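Local coordinates for protein endo-1,3-beta-glucanase, family GH16 (Zobellia galactanivorans, PDB 5FUI) that probably anchors a marine bacterial laminarinase to its polysaccharide, serving as the enzyme's C-terminal family 6 carbohydrate-binding module that binds laminarin, at residues R63-V68 with Q96-V101; C29-E34 with N124-R129; I13-Y18 with E34-I39. One frame throughout, in Å; residues are numbered along the deposited sequence.

Overall arrangement
The three contacts are neighbours in an all-beta carbohydrate-binding module, each touching the other two. Contact 1 pairs strands 56-66 and 97-107 at the border of the four-stranded sheet; contact 2 brings the loop 29-34 onto strand 124-131, the neighbour of 56-66; contact 3 sets the end of strand 10-14 against strand 34-37. The centres of contact 1 and contact 2 lie about 10 Å apart. Between contact 2 and contact 3 the centres are about 7 Å apart. Along the chain contact 3 closes before contact 1 opens, while contacts 2 and 3 interlock and share E34. Both surround one magnesium ion, which ties strands 10-14 and 124-131 to the start of strand 34-37.

Contact 1: R63-V68 with Q96-V101; sequences RVASAV and QNWTTV
The guanidinium of R63 lies over the start of the W98 side chain and the backbone that follows it: W98 CB is 3.4 Å from R63 NE, and T99 N sits above the same face. Guanidinium and indole planes are 21° apart, yet the guanidinium covers the CB and backbone of W98 and not its ring. CG of R63 stands anti to the backbone N (chi1 -173°) and the chain bends at chi2, which swings the group across the partner strand. There R63 NH1 donates to T100 OG1 at 2.9 Å, slightly tilted from the guanidinium plane, while R63 NH2 makes a salt bridge to E31. The indole reaches back over the strand of V64 and A65. A65 CB rests over one face of its six-membered ring, 3.8 Å from the centroid, in a CH-pi contact, and W98 CE3 comes within 3.3 Å of V64 C. V64 points to the other face of the sheet, where its CG2 meets V101 CG2 at 4.0 Å, crossing it at about a right angle. The backbones of V64 and T99 exchange two hydrogen bonds, V64 N to T99 O and T99 N to V64 O, both 2.8 Å. This hydrogen-bonded pair, together with the adjoining non-hydrogen-bonded pair R63 and T100, is the antiparallel ladder at the border of the four-stranded sheet in the beta-sandwich of a family 6 carbohydrate-binding module.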
ATOM      1  N   ARG A  63       0.739  -5.755   3.057  1.00  7.80           N
ATOM      2  CA  ARG A  63       0.308  -6.439   4.296  1.00  8.41           C
ATOM      3  C   ARG A  63      -0.898  -5.737   4.812  1.00  7.85           C
ATOM      4  O   ARG A  63      -0.839  -4.596   5.293  1.00  9.81           O
ATOM      5  CB  ARG A  63       1.458  -6.494   5.286  1.00  8.32           C
ATOM      6  CG  ARG A  63       1.231  -7.318   6.583  1.00 10.03           C
ATOM      7  CD  ARG A  63       1.135  -8.797   6.155  1.00  9.96           C
ATOM      8  NE  ARG A  63       1.084  -9.657   7.355  1.00  8.94           N
ATOM      9  CZ  ARG A  63       0.891 -10.978   7.293  1.00 10.38           C
ATOM     10  NH1 ARG A  63       0.721 -11.608   6.102  1.00 11.75           N
ATOM     11  NH2 ARG A  63       0.823 -11.700   8.435  1.00 12.77           N
ATOM     12  N   VAL A  64      -2.051  -6.387   4.626  1.00  7.89           N
ATOM     13  CA  VAL A  64      -3.396  -5.726   4.771  1.00  8.49           C
ATOM     14  C   VAL A  64      -4.331  -6.523   5.690  1.00  9.04           C
ATOM     15  O   VAL A  64      -4.131  -7.722   5.892  1.00  9.26           O
ATOM     16  CB  VAL A  64      -4.091  -5.508   3.392  1.00  7.55           C
ATOM     17  CG1 VAL A  64      -3.259  -4.480   2.579  1.00  9.08           C
ATOM     18  CG2 VAL A  64      -4.279  -6.809   2.610  1.00  9.76           C
ATOM     19  N   ALA A  65      -5.372  -5.865   6.216  1.00  8.26           N
ATOM     20  CA  ALA A  65      -6.408  -6.543   6.977  1.00  8.42           C
ATOM     21  C   ALA A  65      -7.727  -5.880   6.727  1.00  9.62           C
ATOM     22  O   ALA A  65      -7.780  -4.647   6.429  1.00  9.33           O
ATOM     23  CB  ALA A  65      -6.069  -6.361   8.469  1.00  9.70           C
ATOM     24  N   SER A  66      -8.836  -6.651   6.968  1.00  9.14           N
ATOM     25  CA  SER A  66     -10.147  -5.985   6.918  1.00  9.91           C
ATOM     26  C   SER A  66     -11.130  -6.910   7.603  1.00  9.64           C
ATOM     27  O   SER A  66     -11.091  -8.134   7.414  1.00 10.28           O
ATOM     28  CB  SER A  66     -10.641  -5.732   5.486  1.00 10.65           C
ATOM     29  OG  SER A  66     -11.919  -5.099   5.580  1.00 10.36           O
ATOM     30  N   ALA A  67     -12.030  -6.284   8.382  1.00 10.01           N
ATOM     31  CA  ALA A  67     -13.174  -7.047   8.913  1.00 12.20           C
ATOM     32  C   ALA A  67     -14.394  -7.060   7.991  1.00 13.61           C
ATOM     33  O   ALA A  67     -15.446  -7.690   8.387  1.00 15.17           O
ATOM     34  CB  ALA A  67     -13.539  -6.548  10.305  1.00 13.49           C
ATOM     35  N   VAL A  68     -14.299  -6.429   6.800  1.00 13.41           N
ATOM     36  CA  VAL A  68     -15.442  -6.257   5.939  1.00 13.93           C
ATOM     37  C   VAL A  68     -15.042  -6.677   4.523  1.00 14.11           C
ATOM     38  O   VAL A  68     -13.895  -7.006   4.235  1.00 12.79           O
ATOM     39  CB  VAL A  68     -16.042  -4.828   5.988  1.00 13.42           C
ATOM     40  CG1 VAL A  68     -16.513  -4.544   7.413  1.00 15.32           C
ATOM     41  CG2 VAL A  68     -15.057  -3.803   5.435  1.00 15.64           C
ATOM     42  N   GLN A  96      -7.096  -6.714  12.802  1.00 11.08           N
ATOM     43  CA  GLN A  96      -5.697  -7.108  12.975  1.00 11.16           C
ATOM     44  C   GLN A  96      -5.491  -8.542  12.570  1.00 13.15           C
ATOM     45  O   GLN A  96      -4.658  -9.201  13.092  1.00 11.48           O
ATOM     46  CB  GLN A  96      -5.154  -6.808  14.409  1.00 11.49           C
ATOM     47  CG  GLN A  96      -5.274  -5.358  14.871  1.00 10.61           C
ATOM     48  CD  GLN A  96      -4.252  -4.435  14.239  1.00 11.66           C
ATOM     49  OE1 GLN A  96      -4.569  -3.239  14.025  1.00 13.14           O
ATOM     50  NE2 GLN A  96      -3.081  -4.890  14.027  1.00 10.80           N
ATOM     51  N   ASN A  97      -6.292  -8.998  11.632  1.00 11.91           N
ATOM     52  CA  ASN A  97      -6.065 -10.290  10.990  1.00 11.34           C
ATOM     53  C   ASN A  97      -5.351  -9.998   9.669  1.00 11.29           C
ATOM     54  O   ASN A  97      -5.984  -9.527   8.748  1.00 10.42           O
ATOM     55  CB  ASN A  97      -7.373 -11.051  10.710  1.00 12.46           C
ATOM     56  CG  ASN A  97      -8.025 -11.573  11.961  1.00 13.05           C
ATOM     57  OD1 ASN A  97      -9.092 -12.161  11.869  1.00 15.88           O
ATOM     58  ND2 ASN A  97      -7.442 -11.396  13.045  1.00 13.24           N
ATOM     59  N   TRP A  98      -4.050 -10.209   9.612  1.00  9.13           N
ATOM     60  CA  TRP A  98      -3.280  -9.693   8.451  1.00  9.91           C
ATOM     61  C   TRP A  98      -3.055 -10.750   7.427  1.00 10.96           C
ATOM     62  O   TRP A  98      -2.959 -11.956   7.738  1.00 11.75           O
ATOM     63  CB  TRP A  98      -1.903  -9.213   8.986  1.00  9.86           C
ATOM     64  CG  TRP A  98      -2.099  -8.074   9.912  1.00 10.83           C
ATOM     65  CD1 TRP A  98      -2.168  -8.113  11.321  1.00 11.15           C
ATOM     66  CD2 TRP A  98      -2.318  -6.702   9.498  1.00 10.66           C
ATOM     67  NE1 TRP A  98      -2.456  -6.837  11.799  1.00 10.06           N
ATOM     68  CE2 TRP A  98      -2.566  -5.944  10.738  1.00  9.85           C
ATOM     69  CE3 TRP A  98      -2.317  -6.031   8.277  1.00 10.87           C
ATOM     70  CZ2 TRP A  98      -2.836  -4.566  10.722  1.00  9.98           C
ATOM     71  CZ3 TRP A  98      -2.672  -4.651   8.285  1.00 10.63           C
ATOM     72  CH2 TRP A  98      -2.866  -3.923   9.482  1.00 11.04           C
ATOM     73  N   THR A  99      -2.951 -10.301   6.156  1.00  8.55           N
ATOM     74  CA  THR A  99      -2.650 -11.174   5.036  1.00  9.75           C
ATOM     75  C   THR A  99      -1.842 -10.381   4.009  1.00  8.19           C
ATOM     76  O   THR A  99      -1.855  -9.133   4.057  1.00 10.24           O
ATOM     77  CB  THR A  99      -3.986 -11.762   4.430  1.00 11.70           C
ATOM     78  OG1 THR A  99      -3.593 -12.884   3.621  1.00 13.79           O
ATOM     79  CG2 THR A  99      -4.720 -10.681   3.573  1.00 11.19           C
ATOM     80  N   THR A 100      -1.149 -11.066   3.124  1.00  9.80           N
ATOM     81  CA  THR A 100      -0.355 -10.358   2.119  1.00  9.47           C
ATOM     82  C   THR A 100      -0.887 -10.564   0.715  1.00  9.38           C
ATOM     83  O   THR A 100      -1.001 -11.705   0.228  1.00 11.02           O
ATOM     84  CB  THR A 100       1.097 -10.860   2.172  1.00  8.59           C
ATOM     85  OG1 THR A 100       1.608 -10.668   3.519  1.00  9.97           O
ATOM     86  CG2 THR A 100       2.001 -10.004   1.251  1.00  9.70           C
ATOM     87  N   VAL A 101      -1.339  -9.456   0.103  1.00  8.59           N
ATOM     88  CA  VAL A 101      -1.746  -9.518  -1.311  1.00  8.78           C
ATOM     89  C   VAL A 101      -0.628  -8.891  -2.141  1.00  9.83           C
ATOM     90  O   VAL A 101       0.278  -8.217  -1.624  1.00 10.07           O
ATOM     91  CB  VAL A 101      -3.122  -8.808  -1.547  1.00  9.83           C
ATOM     92  CG1 VAL A 101      -4.242  -9.567  -0.755  1.00 13.91           C
ATOM     93  CG2 VAL A 101      -3.021  -7.292  -1.166  1.00 11.55           C
TER

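Contact 2: C29-E34 with N124-R129; sequences CSEGGE and NINWIR. With MG (magnesium ion), chain E.
C29 SG lies over one face of the N126 side-chain amide, 3.7 Å from N126 CG, and the indole carbon CD1 of W127 covers the opposite face. The two ends of the amide meet different partners. At the nitrogen end, N126 ND2 donates to E31 OE1 over 3.1 Å, with the acceptor nearly in the amide plane and the bond bent to 138°. E31 offers its anti lone pair, and carboxylate and amide planes are turned 60° apart. The same oxygen also receives a bond from a water that lies in plane at the edge of the W127 indole and accepts from W127 NE1, a bridge between the two side chains. E31 OE2 is engaged in a salt bridge with R63.

At the other end N126 OD1 binds the magnesium ion at 2.4 Å. Since CG is anti to the backbone N (chi1 -180°), it lies beside the carbonyl carbon, and N126 O joins OD1 on the metal as a chelate. From E34, where strand 34-37 begins, comes the backbone oxygen E34 O at 2.3 Å; a water, E14 and E16 complete the six ligands. Metal bonding at OD1 and the bond to E31 at ND2 together fix the rotation of this buried amide.

The loop is shaped by a type I turn from C29 to G32, with E31 N donating to C29 SG. It links strands 25-28 and 34-37 and lies over strand 124-131, which runs between 10-14 and 56-66 in the four-stranded sheet; W98 of strand 97-107 packs against C29, E31 and N126.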
ATOM      1  N   CYS A  29      -0.057  -1.713  15.772  1.00 13.15           N
ATOM      2  CA  CYS A  29      -0.362  -2.869  14.913  1.00 12.52           C
ATOM      3  C   CYS A  29       0.013  -4.149  15.757  1.00 10.92           C
ATOM      4  O   CYS A  29       1.079  -4.173  16.406  1.00 10.83           O
ATOM      5  CB  CYS A  29       0.508  -2.751  13.655  1.00 11.36           C
ATOM      6  SG  CYS A  29       0.336  -4.134  12.521  1.00 11.49           S
ATOM      7  N   SER A  30      -0.778  -5.181  15.595  1.00  9.64           N
ATOM      8  CA  SER A  30      -0.526  -6.471  16.267  1.00  9.61           C
ATOM      9  C   SER A  30       0.749  -7.128  15.832  1.00 11.17           C
ATOM     10  O   SER A  30       1.265  -7.982  16.547  1.00 12.25           O
ATOM     11  CB  SER A  30      -1.703  -7.449  16.058  1.00 12.65           C
ATOM     12  OG  SER A  30      -1.810  -7.819  14.672  1.00 12.57           O
ATOM     13  N   GLU A  31       1.259  -6.740  14.663  1.00  9.27           N
ATOM     14  CA  GLU A  31       2.529  -7.250  14.127  1.00 10.77           C
ATOM     15  C   GLU A  31       3.734  -6.409  14.506  1.00 10.67           C
ATOM     16  O   GLU A  31       4.834  -6.651  13.995  1.00 13.84           O
ATOM     17  CB  GLU A  31       2.448  -7.432  12.602  1.00 10.44           C
ATOM     18  CG  GLU A  31       1.328  -8.405  12.285  1.00 12.86           C
ATOM     19  CD  GLU A  31       1.312  -8.958  10.847  1.00 11.42           C
ATOM     20  OE1 GLU A  31       1.760  -8.266   9.917  1.00 11.20           O
ATOM     21  OE2 GLU A  31       0.849 -10.085  10.681  1.00 11.89           O
ATOM     22  N   GLY A  32       3.507  -5.443  15.421  1.00 12.62           N
ATOM     23  CA  GLY A  32       4.549  -4.526  15.903  1.00 14.50           C
ATOM     24  C   GLY A  32       4.487  -3.240  15.095  1.00 15.24           C
ATOM     25  O   GLY A  32       3.950  -3.190  13.981  1.00 14.53           O
ATOM     26  N   GLY A  33       5.081  -2.204  15.675  1.00 15.59           N
ATOM     27  CA  GLY A  33       5.009  -0.891  15.048  1.00 16.09           C
ATOM     28  C   GLY A  33       3.551  -0.397  14.951  1.00 14.08           C
ATOM     29  O   GLY A  33       2.706  -0.621  15.819  1.00 13.79           O
ATOM     30  N   GLU A  34       3.288   0.251  13.832  1.00 13.07           N
ATOM     31  CA  GLU A  34       1.982   0.885  13.569  1.00 11.77           C
ATOM     32  C   GLU A  34       1.433   0.317  12.269  1.00  9.87           C
ATOM     33  O   GLU A  34       2.191  -0.199  11.412  1.00 11.98           O
ATOM     34  CB  GLU A  34       2.034   2.490  13.539  1.00 11.00           C
ATOM     35  CG  GLU A  34       2.352   3.067  14.887  1.00 16.84           C
ATOM     36  CD  GLU A  34       2.657   4.562  14.705  1.00 17.38           C
ATOM     37  OE1 GLU A  34       3.694   4.899  14.052  1.00 21.53           O
ATOM     38  OE2 GLU A  34       1.836   5.370  15.145  1.00 22.02           O
ATOM     39  N   ASN A 124      -7.100  -1.960   6.354  1.00  8.73           N
ATOM     40  CA  ASN A 124      -5.887  -1.464   7.087  1.00  8.93           C
ATOM     41  C   ASN A 124      -4.647  -1.881   6.326  1.00  9.22           C
ATOM     42  O   ASN A 124      -4.700  -2.936   5.585  1.00  8.97           O
ATOM     43  CB  ASN A 124      -5.796  -2.066   8.468  1.00  9.78           C
ATOM     44  CG  ASN A 124      -6.889  -1.593   9.442  1.00 10.43           C
ATOM     45  OD1 ASN A 124      -7.152  -2.316  10.451  1.00 14.10           O
ATOM     46  ND2 ASN A 124      -7.534  -0.505   9.172  1.00  9.02           N
ATOM     47  N   ILE A 125      -3.520  -1.185   6.487  1.00  8.84           N
ATOM     48  CA  ILE A 125      -2.279  -1.660   5.891  1.00  8.54           C
ATOM     49  C   ILE A 125      -1.087  -1.418   6.830  1.00  9.10           C
ATOM     50  O   ILE A 125      -0.964  -0.349   7.425  1.00  9.70           O
ATOM     51  CB  ILE A 125      -2.078  -0.993   4.493  1.00  8.10           C
ATOM     52  CG1 ILE A 125      -0.751  -1.467   3.920  1.00  8.65           C
ATOM     53  CG2 ILE A 125      -2.133   0.592   4.614  1.00 10.82           C
ATOM     54  CD1 ILE A 125      -0.635  -1.192   2.414  1.00 10.03           C
ATOM     55  N   ASN A 126      -0.236  -2.432   6.914  1.00  7.98           N
ATOM     56  CA  ASN A 126       0.903  -2.452   7.815  1.00  9.02           C
ATOM     57  C   ASN A 126       2.202  -1.999   7.066  1.00  9.46           C
ATOM     58  O   ASN A 126       2.937  -1.090   7.542  1.00 11.22           O
ATOM     59  CB  ASN A 126       1.084  -3.871   8.428  1.00  9.78           C
ATOM     60  CG  ASN A 126       2.251  -3.992   9.388  1.00 12.94           C
ATOM     61  OD1 ASN A 126       2.850  -3.023   9.794  1.00 13.89           O
ATOM     62  ND2 ASN A 126       2.565  -5.244   9.777  1.00 12.24           N
ATOM     63  N   TRP A 127       2.431  -2.583   5.881  1.00  9.81           N
ATOM     64  CA  TRP A 127       3.633  -2.263   5.120  1.00  9.58           C
ATOM     65  C   TRP A 127       3.408  -2.689   3.673  1.00  8.30           C
ATOM     66  O   TRP A 127       2.452  -3.355   3.321  1.00 10.44           O
ATOM     67  CB  TRP A 127       4.932  -2.957   5.707  1.00 10.66           C
ATOM     68  CG  TRP A 127       4.842  -4.394   6.060  1.00 10.07           C
ATOM     69  CD1 TRP A 127       4.836  -4.939   7.355  1.00 10.39           C
ATOM     70  CD2 TRP A 127       4.779  -5.525   5.135  1.00 10.73           C
ATOM     71  NE1 TRP A 127       4.760  -6.345   7.274  1.00 11.85           N
ATOM     72  CE2 TRP A 127       4.746  -6.745   5.972  1.00 10.77           C
ATOM     73  CE3 TRP A 127       4.775  -5.670   3.710  1.00 10.00           C
ATOM     74  CZ2 TRP A 127       4.752  -8.018   5.427  1.00 11.32           C
ATOM     75  CZ3 TRP A 127       4.710  -6.989   3.198  1.00 10.74           C
ATOM     76  CH2 TRP A 127       4.676  -8.111   4.026  1.00 12.09           C
ATOM     77  N   ILE A 128       4.365  -2.224   2.862  1.00  9.80           N
ATOM     78  CA  ILE A 128       4.508  -2.515   1.457  1.00  9.44           C
ATOM     79  C   ILE A 128       5.916  -3.140   1.261  1.00 10.54           C
ATOM     80  O   ILE A 128       6.893  -2.676   1.893  1.00 11.84           O
ATOM     81  CB  ILE A 128       4.388  -1.238   0.564  1.00  9.77           C
ATOM     82  CG1 ILE A 128       3.078  -0.472   0.852  1.00 11.30           C
ATOM     83  CG2 ILE A 128       4.512  -1.621  -0.922  1.00 10.20           C
ATOM     84  CD1 ILE A 128       3.305   0.812   1.624  1.00 16.67           C
ATOM     85  N   ARG A 129       6.042  -4.177   0.420  1.00  9.44           N
ATOM     86  CA  ARG A 129       7.377  -4.767   0.142  1.00 10.01           C
ATOM     87  C   ARG A 129       7.512  -4.912  -1.342  1.00  9.78           C
ATOM     88  O   ARG A 129       6.696  -5.535  -2.004  1.00 11.96           O
ATOM     89  CB  ARG A 129       7.491  -6.108   0.925  1.00 13.10           C
ATOM     90  CG  ARG A 129       8.832  -6.809   0.785  1.00 14.37           C
ATOM     91  CD  ARG A 129       9.054  -7.851   1.894  1.00 14.52           C
ATOM     92  NE  ARG A 129       8.067  -8.896   1.836  1.00 15.47           N
ATOM     93  CZ  ARG A 129       7.596  -9.629   2.878  1.00 16.40           C
ATOM     94  NH1 ARG A 129       8.110  -9.416   4.118  1.00 17.49           N
ATOM     95  NH2 ARG A 129       6.617 -10.564   2.594  1.00 17.12           N
TER
HETATM   96 MG    MG E1386       3.651  -0.802   9.795  1.00 10.89          MG
HETATM   97  O   HOH W   1       4.382  -8.460   9.163  1.00 20.77           O
HETATM   98  O   HOH W   2       5.274  -1.064  11.459  1.00 30.25           O

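Contact 3: I13-Y18 with E34-I39; sequences IEAESY and ENVGYI. With MG (magnesium ion), chain E; APY (2-aminomethyl-pyridine), chain D.
A magnesium site joins the turn after strand 10-14 to the start of strand 34-37, with E16 as the main side chain between them. E16 OE1 binds the metal at 2.4 Å beside the backbone oxygen of E34, and E14 OE1 adds a third protein ligand at 2.5 Å. The E16 side chain takes the position between backbone N and carbonyl carbon (chi1 74°) and bends at chi2, folding its carboxylate back onto the ion. Its other oxygen, E16 OE2, receives bonds from two waters: one is itself a ligand of the metal, the other also donates to E34 OE1.

E34 extends beyond CG, bringing its OE1 to 3.6 Å from E16 CG. The two carboxylate planes stand 81° apart, with E16 OE2 and E34 OE1 4.5 Å from each other; the metal beside E16 and the bridging water between the two groups would be expected to ease the repulsion. K26 of strand 25-28 touches both side chains.

N126 completes the shell, so one ion ties the first and last strands of the chain, 10-14 and 124-131, to the start of strand 34-37, consistent with the structural metal site found in family 6 carbohydrate-binding modules. The turn is tightened by E14 O, which accepts from both S17 N and S17 OG, the hydroxyl at 2.7 Å.

Farther from the ion the contact is apolar. V36 CG2 reaches A15 CB at 4.0 Å and meets the edge of the Y18 ring near its plane, 3.9 Å from Y18 CE2. Past V36 the chain runs to Y38 and I39, which with N40 and G122 line the pocket of a bound 2-aminomethyl-pyridine.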
ATOM      1  N   ILE A  13       8.632  -0.865   2.930  1.00 10.99           N
ATOM      2  CA  ILE A  13       8.159   0.505   3.263  1.00 11.09           C
ATOM      3  C   ILE A  13       7.098   0.360   4.333  1.00 11.82           C
ATOM      4  O   ILE A  13       6.026  -0.222   4.088  1.00 12.27           O
ATOM      5  CB  ILE A  13       7.517   1.219   2.066  1.00 11.08           C
ATOM      6  CG1 ILE A  13       8.518   1.296   0.920  1.00 12.87           C
ATOM      7  CG2 ILE A  13       6.985   2.622   2.391  1.00 12.89           C
ATOM      8  CD1 ILE A  13       7.811   1.475  -0.437  1.00 15.22           C
ATOM      9  N   GLU A  14       7.345   0.890   5.553  1.00 11.67           N
ATOM     10  CA  GLU A  14       6.329   0.799   6.599  1.00 11.78           C
ATOM     11  C   GLU A  14       5.197   1.726   6.176  1.00 12.20           C
ATOM     12  O   GLU A  14       5.448   2.843   5.735  1.00 12.13           O
ATOM     13  CB  GLU A  14       6.857   1.177   8.018  1.00 13.12           C
ATOM     14  CG  GLU A  14       7.888   0.160   8.495  1.00 16.35           C
ATOM     15  CD  GLU A  14       7.223  -1.275   8.694  1.00 18.60           C
ATOM     16  OE1 GLU A  14       5.956  -1.402   8.917  1.00 20.10           O
ATOM     17  OE2 GLU A  14       7.955  -2.269   8.665  1.00 32.38           O
ATOM     18  N   ALA A  15       3.964   1.254   6.201  1.00 11.41           N
ATOM     19  CA  ALA A  15       2.862   2.043   5.602  1.00 11.05           C
ATOM     20  C   ALA A  15       2.669   3.381   6.358  1.00 10.04           C
ATOM     21  O   ALA A  15       2.091   4.331   5.805  1.00 10.78           O
ATOM     22  CB  ALA A  15       1.552   1.221   5.582  1.00 10.95           C
ATOM     23  N   GLU A  16       3.012   3.380   7.684  1.00 11.90           N
ATOM     24  CA  GLU A  16       2.829   4.575   8.524  1.00 13.35           C
ATOM     25  C   GLU A  16       3.901   5.646   8.207  1.00 14.08           C
ATOM     26  O   GLU A  16       3.887   6.688   8.808  1.00 15.88           O
ATOM     27  CB  GLU A  16       2.770   4.167  10.000  1.00 13.11           C
ATOM     28  CG  GLU A  16       4.110   3.765  10.610  1.00 14.74           C
ATOM     29  CD  GLU A  16       4.429   2.282  10.460  1.00 15.44           C
ATOM     30  OE1 GLU A  16       3.861   1.574   9.569  1.00 15.28           O
ATOM     31  OE2 GLU A  16       5.224   1.749  11.272  1.00 19.12           O
ATOM     32  N   SER A  17       4.842   5.355   7.315  1.00 11.63           N
ATOM     33  CA  SER A  17       5.982   6.240   6.993  1.00 12.48           C
ATOM     34  C   SER A  17       5.680   7.230   5.907  1.00 12.61           C
ATOM     35  O   SER A  17       6.592   7.895   5.386  1.00 13.71           O
ATOM     36  CB  SER A  17       7.226   5.401   6.660  1.00 14.73           C
ATOM     37  OG  SER A  17       7.138   4.863   5.336  1.00 16.85           O
ATOM     38  N   TYR A  18       4.403   7.379   5.557  1.00 12.51           N
ATOM     39  CA  TYR A  18       4.055   8.300   4.461  1.00 12.07           C
ATOM     40  C   TYR A  18       4.463   9.769   4.752  1.00 12.30           C
ATOM     41  O   TYR A  18       4.526  10.153   5.948  1.00 14.13           O
ATOM     42  CB  TYR A  18       2.535   8.316   4.197  1.00 11.10           C
ATOM     43  CG  TYR A  18       1.650   8.460   5.408  1.00 12.74           C
ATOM     44  CD1 TYR A  18       1.438   9.721   6.032  1.00 14.03           C
ATOM     45  CD2 TYR A  18       0.975   7.360   5.899  1.00 15.83           C
ATOM     46  CE1 TYR A  18       0.590   9.841   7.164  1.00 14.11           C
ATOM     47  CE2 TYR A  18       0.143   7.447   6.962  1.00 15.68           C
ATOM     48  CZ  TYR A  18      -0.069   8.690   7.581  1.00 17.67           C
ATOM     49  OH  TYR A  18      -0.888   8.754   8.689  1.00 18.85           O
ATOM     50  N   GLU A  34       3.288   0.251  13.832  1.00 13.07           N
ATOM     51  CA  GLU A  34       1.982   0.885  13.569  1.00 11.77           C
ATOM     52  C   GLU A  34       1.433   0.317  12.269  1.00  9.87           C
ATOM     53  O   GLU A  34       2.191  -0.199  11.412  1.00 11.98           O
ATOM     54  CB  GLU A  34       2.034   2.490  13.539  1.00 11.00           C
ATOM     55  CG  GLU A  34       2.352   3.067  14.887  1.00 16.84           C
ATOM     56  CD  GLU A  34       2.657   4.562  14.705  1.00 17.38           C
ATOM     57  OE1 GLU A  34       3.694   4.899  14.052  1.00 21.53           O
ATOM     58  OE2 GLU A  34       1.836   5.370  15.145  1.00 22.02           O
ATOM     59  N   ASN A  35       0.140   0.485  12.095  1.00  9.69           N
ATOM     60  CA  ASN A  35      -0.491   0.357  10.789  1.00  9.74           C
ATOM     61  C   ASN A  35      -1.320   1.553  10.534  1.00 10.85           C
ATOM     62  O   ASN A  35      -1.623   2.317  11.409  1.00 11.20           O
ATOM     63  CB  ASN A  35      -1.340  -0.947  10.685  1.00 10.98           C
ATOM     64  CG  ASN A  35      -2.525  -1.003  11.616  1.00  9.13           C
ATOM     65  OD1 ASN A  35      -2.437  -1.531  12.711  1.00 13.20           O
ATOM     66  ND2 ASN A  35      -3.653  -0.502  11.190  1.00  9.61           N
ATOM     67  N   VAL A  36      -1.628   1.756   9.269  1.00  9.78           N
ATOM     68  CA  VAL A  36      -2.636   2.797   8.835  1.00 10.50           C
ATOM     69  C   VAL A  36      -4.002   2.154   8.963  1.00 10.32           C
ATOM     70  O   VAL A  36      -4.263   1.017   8.423  1.00 10.23           O
ATOM     71  CB  VAL A  36      -2.337   3.267   7.391  1.00  9.14           C
ATOM     72  CG1 VAL A  36      -3.224   4.425   7.046  1.00 12.41           C
ATOM     73  CG2 VAL A  36      -0.907   3.753   7.370  1.00 12.82           C
ATOM     74  N   GLY A  37      -4.915   2.880   9.646  1.00 12.05           N
ATOM     75  CA  GLY A  37      -6.300   2.477   9.757  1.00 10.96           C
ATOM     76  C   GLY A  37      -7.249   3.662   9.501  1.00 10.34           C
ATOM     77  O   GLY A  37      -6.793   4.747   9.119  1.00 11.60           O
ATOM     78  N   TYR A  38      -8.534   3.388   9.743  1.00 10.44           N
ATOM     79  CA  TYR A  38      -9.592   4.389   9.562  1.00 11.98           C
ATOM     80  C   TYR A  38      -9.479   4.992   8.136  1.00 11.05           C
ATOM     81  O   TYR A  38      -9.585   6.204   7.886  1.00 12.25           O
ATOM     82  CB  TYR A  38      -9.520   5.505  10.634  1.00 12.83           C
ATOM     83  CG  TYR A  38      -9.643   4.904  12.017  1.00 15.99           C
ATOM     84  CD1 TYR A  38     -10.912   4.487  12.485  1.00 20.79           C
ATOM     85  CD2 TYR A  38      -8.503   4.540  12.736  1.00 15.69           C
ATOM     86  CE1 TYR A  38     -11.048   3.816  13.722  1.00 23.44           C
ATOM     87  CE2 TYR A  38      -8.598   3.944  14.009  1.00 21.08           C
ATOM     88  CZ  TYR A  38      -9.873   3.519  14.460  1.00 18.54           C
ATOM     89  OH  TYR A  38      -9.929   2.876  15.717  1.00 26.01           O
ATOM     90  N   ILE A  39      -9.376   4.077   7.167  1.00 10.06           N
ATOM     91  CA  ILE A  39      -9.233   4.413   5.769  1.00  9.36           C
ATOM     92  C   ILE A  39     -10.632   4.392   5.141  1.00 10.94           C
ATOM     93  O   ILE A  39     -11.400   3.459   5.309  1.00 13.45           O
ATOM     94  CB  ILE A  39      -8.297   3.382   5.069  1.00 10.49           C
ATOM     95  CG1 ILE A  39      -6.948   3.277   5.822  1.00  8.08           C
ATOM     96  CG2 ILE A  39      -8.131   3.786   3.557  1.00 11.93           C
ATOM     97  CD1 ILE A  39      -5.910   2.451   5.015  1.00 10.18           C
TER
HETATM   98 MG    MG E1386       3.651  -0.802   9.795  1.00 10.89          MG
HETATM   99  N   APY D 133     -15.339   1.125  11.326  1.00 33.20           N
HETATM  100  CM  APY D 133     -13.938   1.637  11.450  1.00 32.31           C
HETATM  101  C2  APY D 133     -13.448   2.312  10.167  1.00 30.77           C
HETATM  102  C3  APY D 133     -13.529   3.752  10.058  1.00 28.59           C
HETATM  103  C4  APY D 133     -13.062   4.397   8.882  1.00 25.84           C
HETATM  104  C5  APY D 133     -12.580   3.470   7.879  1.00 26.28           C
HETATM  105  C6  APY D 133     -12.537   2.096   7.973  1.00 22.81           C
HETATM  106  N1  APY D 133     -12.953   1.507   9.126  1.00 33.07           N
HETATM  107  O   HOH W   3       5.833   3.078  13.696  1.00 28.80           O
HETATM  108  O   HOH W   2       5.274  -1.064  11.459  1.00 30.25           O